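Local structure of CaaX farnesyltransferase beta subunit Ram1 (Aspergillus fumigatus, 4L9P) at residues Y409-S412 with C413-K417. The protein probably binds the CaaX peptide substrate, as the zinc-containing beta subunit of the heterodimer that transfers a farnesyl group to a cysteine near the peptide's C-terminus. Numbering follows the deposited sequence.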
ATOM      1  N   TYR B 409     -13.804   0.849  14.723  1.00  4.19           N
ATOM      2  CA  TYR B 409     -12.702   1.756  14.646  1.00  4.33           C
ATOM      3  C   TYR B 409     -13.023   2.970  13.799  1.00  3.95           C
ATOM      4  O   TYR B 409     -12.748   4.088  14.184  1.00  5.17           O
ATOM      5  CB  TYR B 409     -11.513   1.008  14.025  1.00  4.22           C
ATOM      6  CG  TYR B 409     -10.214   1.845  14.078  1.00  4.32           C
ATOM      7  CD1 TYR B 409      -9.691   2.303  15.317  1.00  5.04           C
ATOM      8  CD2 TYR B 409      -9.662   2.341  12.869  1.00  3.81           C
ATOM      9  CE1 TYR B 409      -8.608   3.144  15.352  1.00  5.26           C
ATOM     10  CE2 TYR B 409      -8.514   3.168  12.890  1.00  4.66           C
ATOM     11  CZ  TYR B 409      -8.055   3.617  14.126  1.00  5.06           C
ATOM     12  OH  TYR B 409      -6.992   4.486  14.188  1.00  5.69           O
ATOM     13  N   ILE B 410     -13.652   2.779  12.645  1.00  3.87           N
ATOM     14  CA  ILE B 410     -13.940   3.942  11.801  1.00  5.61           C
ATOM     15  C   ILE B 410     -14.955   4.878  12.443  1.00  6.26           C
ATOM     16  O   ILE B 410     -14.696   6.095  12.559  1.00  5.98           O
ATOM     17  CB  ILE B 410     -14.485   3.447  10.440  1.00  4.70           C
ATOM     18  CG1 ILE B 410     -13.384   2.671   9.649  1.00  4.61           C
ATOM     19  CG2 ILE B 410     -15.018   4.648   9.597  1.00  5.77           C
ATOM     20  CD1 ILE B 410     -13.934   1.900   8.472  1.00  5.97           C
ATOM     21  N   LEU B 411     -16.087   4.333  12.897  1.00  5.67           N
ATOM     22  CA  LEU B 411     -17.150   5.228  13.387  1.00  5.83           C
ATOM     23  C   LEU B 411     -16.883   5.753  14.788  1.00  5.73           C
ATOM     24  O   LEU B 411     -17.242   6.940  15.071  1.00  7.35           O
ATOM     25  CB  LEU B 411     -18.521   4.530  13.330  1.00  6.29           C
ATOM     26  CG  LEU B 411     -18.990   4.246  11.910  1.00  7.95           C
ATOM     27  CD1 LEU B 411     -20.368   3.451  11.948  1.00  8.12           C
ATOM     28  CD2 LEU B 411     -19.147   5.551  11.088  1.00  8.34           C
ATOM     29  N   SER B 412     -16.327   4.921  15.673  1.00  5.61           N
ATOM     30  CA  SER B 412     -16.084   5.370  17.063  1.00  7.21           C
ATOM     31  C   SER B 412     -14.804   6.166  17.194  1.00  6.50           C
ATOM     32  O   SER B 412     -14.736   7.091  18.037  1.00  7.86           O
ATOM     33  CB  SER B 412     -16.036   4.207  18.059  1.00  8.24           C
ATOM     34  OG  SER B 412     -17.276   3.494  18.092  1.00  9.05           O
ATOM     35  N   CYS B 413     -13.761   5.851  16.365  1.00  6.31           N
ATOM     36  CA  CYS B 413     -12.436   6.408  16.615  1.00  6.88           C
ATOM     37  C   CYS B 413     -11.933   7.346  15.543  1.00  6.80           C
ATOM     38  O   CYS B 413     -11.031   8.169  15.830  1.00  7.12           O
ATOM     39  CB  CYS B 413     -11.378   5.311  16.782  1.00  7.82           C
ATOM     40  SG  CYS B 413     -11.681   4.243  18.207  1.00  8.97           S
ATOM     41  N   CYS B 414     -12.444   7.258  14.305  1.00  6.13           N
ATOM     42  CA  CYS B 414     -11.802   8.022  13.203  1.00  6.79           C
ATOM     43  C   CYS B 414     -12.624   9.206  12.746  1.00  6.51           C
ATOM     44  O   CYS B 414     -12.227   9.877  11.793  1.00  6.59           O
ATOM     45  CB  CYS B 414     -11.539   7.118  11.998  1.00  6.44           C
ATOM     46  SG  CYS B 414     -10.259   5.869  12.346  1.00  7.27           S
ATOM     47  N   GLN B 415     -13.755   9.506  13.392  1.00  6.86           N
ATOM     48  CA  GLN B 415     -14.495  10.697  12.997  1.00  7.35           C
ATOM     49  C   GLN B 415     -14.093  11.936  13.785  1.00  8.13           C
ATOM     50  O   GLN B 415     -14.045  11.916  15.022  1.00 10.21           O
ATOM     51  CB  GLN B 415     -16.004  10.494  13.213  1.00  6.76           C
ATOM     52  CG  GLN B 415     -16.553   9.287  12.424  1.00  6.88           C
ATOM     53  CD  GLN B 415     -18.086   9.357  12.396  1.00  7.56           C
ATOM     54  OE1 GLN B 415     -18.640  10.055  11.533  1.00  7.78           O
ATOM     55  NE2 GLN B 415     -18.715   8.636  13.290  1.00  8.20           N
ATOM     56  N   CYS B 416     -13.819  13.025  13.081  0.51  9.17           N
ATOM     57  CA  CYS B 416     -13.487  14.298  13.738  0.51  9.73           C
ATOM     58  C   CYS B 416     -14.735  15.131  13.924  0.51  9.98           C
ATOM     59  O   CYS B 416     -15.515  15.330  12.995  0.51  9.71           O
ATOM     60  CB  CYS B 416     -12.489  15.076  12.893  0.51  9.80           C
ATOM     61  SG  CYS B 416     -11.056  14.082  12.618  0.51 10.59           S
ATOM     62  N   LYS B 417     -14.898  15.670  15.123  1.00 11.06           N
ATOM     63  CA  LYS B 417     -16.142  16.328  15.470  1.00 13.73           C
ATOM     64  C   LYS B 417     -16.492  17.471  14.520  1.00 14.36           C
ATOM     65  O   LYS B 417     -17.676  17.781  14.350  1.00 16.22           O
ATOM     66  CB  LYS B 417     -16.070  16.808  16.908  1.00 17.16           C
ATOM     67  CG  LYS B 417     -15.096  17.912  17.178  1.00 22.19           C
ATOM     68  CD  LYS B 417     -15.096  18.324  18.664  1.00 25.94           C
ATOM     69  CE  LYS B 417     -13.995  19.358  18.977  1.00 29.48           C
ATOM     70  NZ  LYS B 417     -13.832  19.554  20.493  1.00 32.22           N
TER
HETATM   71  O   HOH W   1     -14.245   9.396  16.294  1.00 12.04           O
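Tyr409 packs its ring against Cys413 and Cys414 where helix 403-413 of the alpha-alpha toroid ends and the loop towards helix 431-444 begins. Two backbone bonds mark the last turn: Cys413 N donates to Tyr409 O, and Cys414 N to Ile410 O at 3.1 Å.

Cys414 SG makes a sulfur-aromatic contact, 3.8 Å from the centroid of the Tyr409 ring and 33° off its normal, an oblique approach closest at CE2, with SG to CE2 3.3 Å. A chi1 of -172° sets Tyr409 CG opposite the backbone N and turns the ring out from the helix to lie beside the two cysteines. Cys413 approaches the same ring obliquely on its CD1/CE1 side, chiefly through its methylene, CB standing 3.7 Å from Tyr409 CD1. The phenol OH is hydrogen-bonded to the backbone O of Asp423, which helps fix the ring's position, and the Tyr409 side chain lies about 8 Å from the bound zinc ion.

Polar closure falls to Gln415, whose side chain runs beside that of Leu411, the two pointing the same way. Its amide is held at both ends: OE1 accepts from His129 NE2 and Gln125 N, while NE2 also serves Ala123 O. A water lies between the backbone oxygens Ser412 O and Gln415 O, within hydrogen-bonding distance of each. The straightest bond is Gln415 NE2 to Leu411 O, 2.9 Å long with an N-H...O angle of 174°, in the carbonyl plane and on an oxygen lone pair.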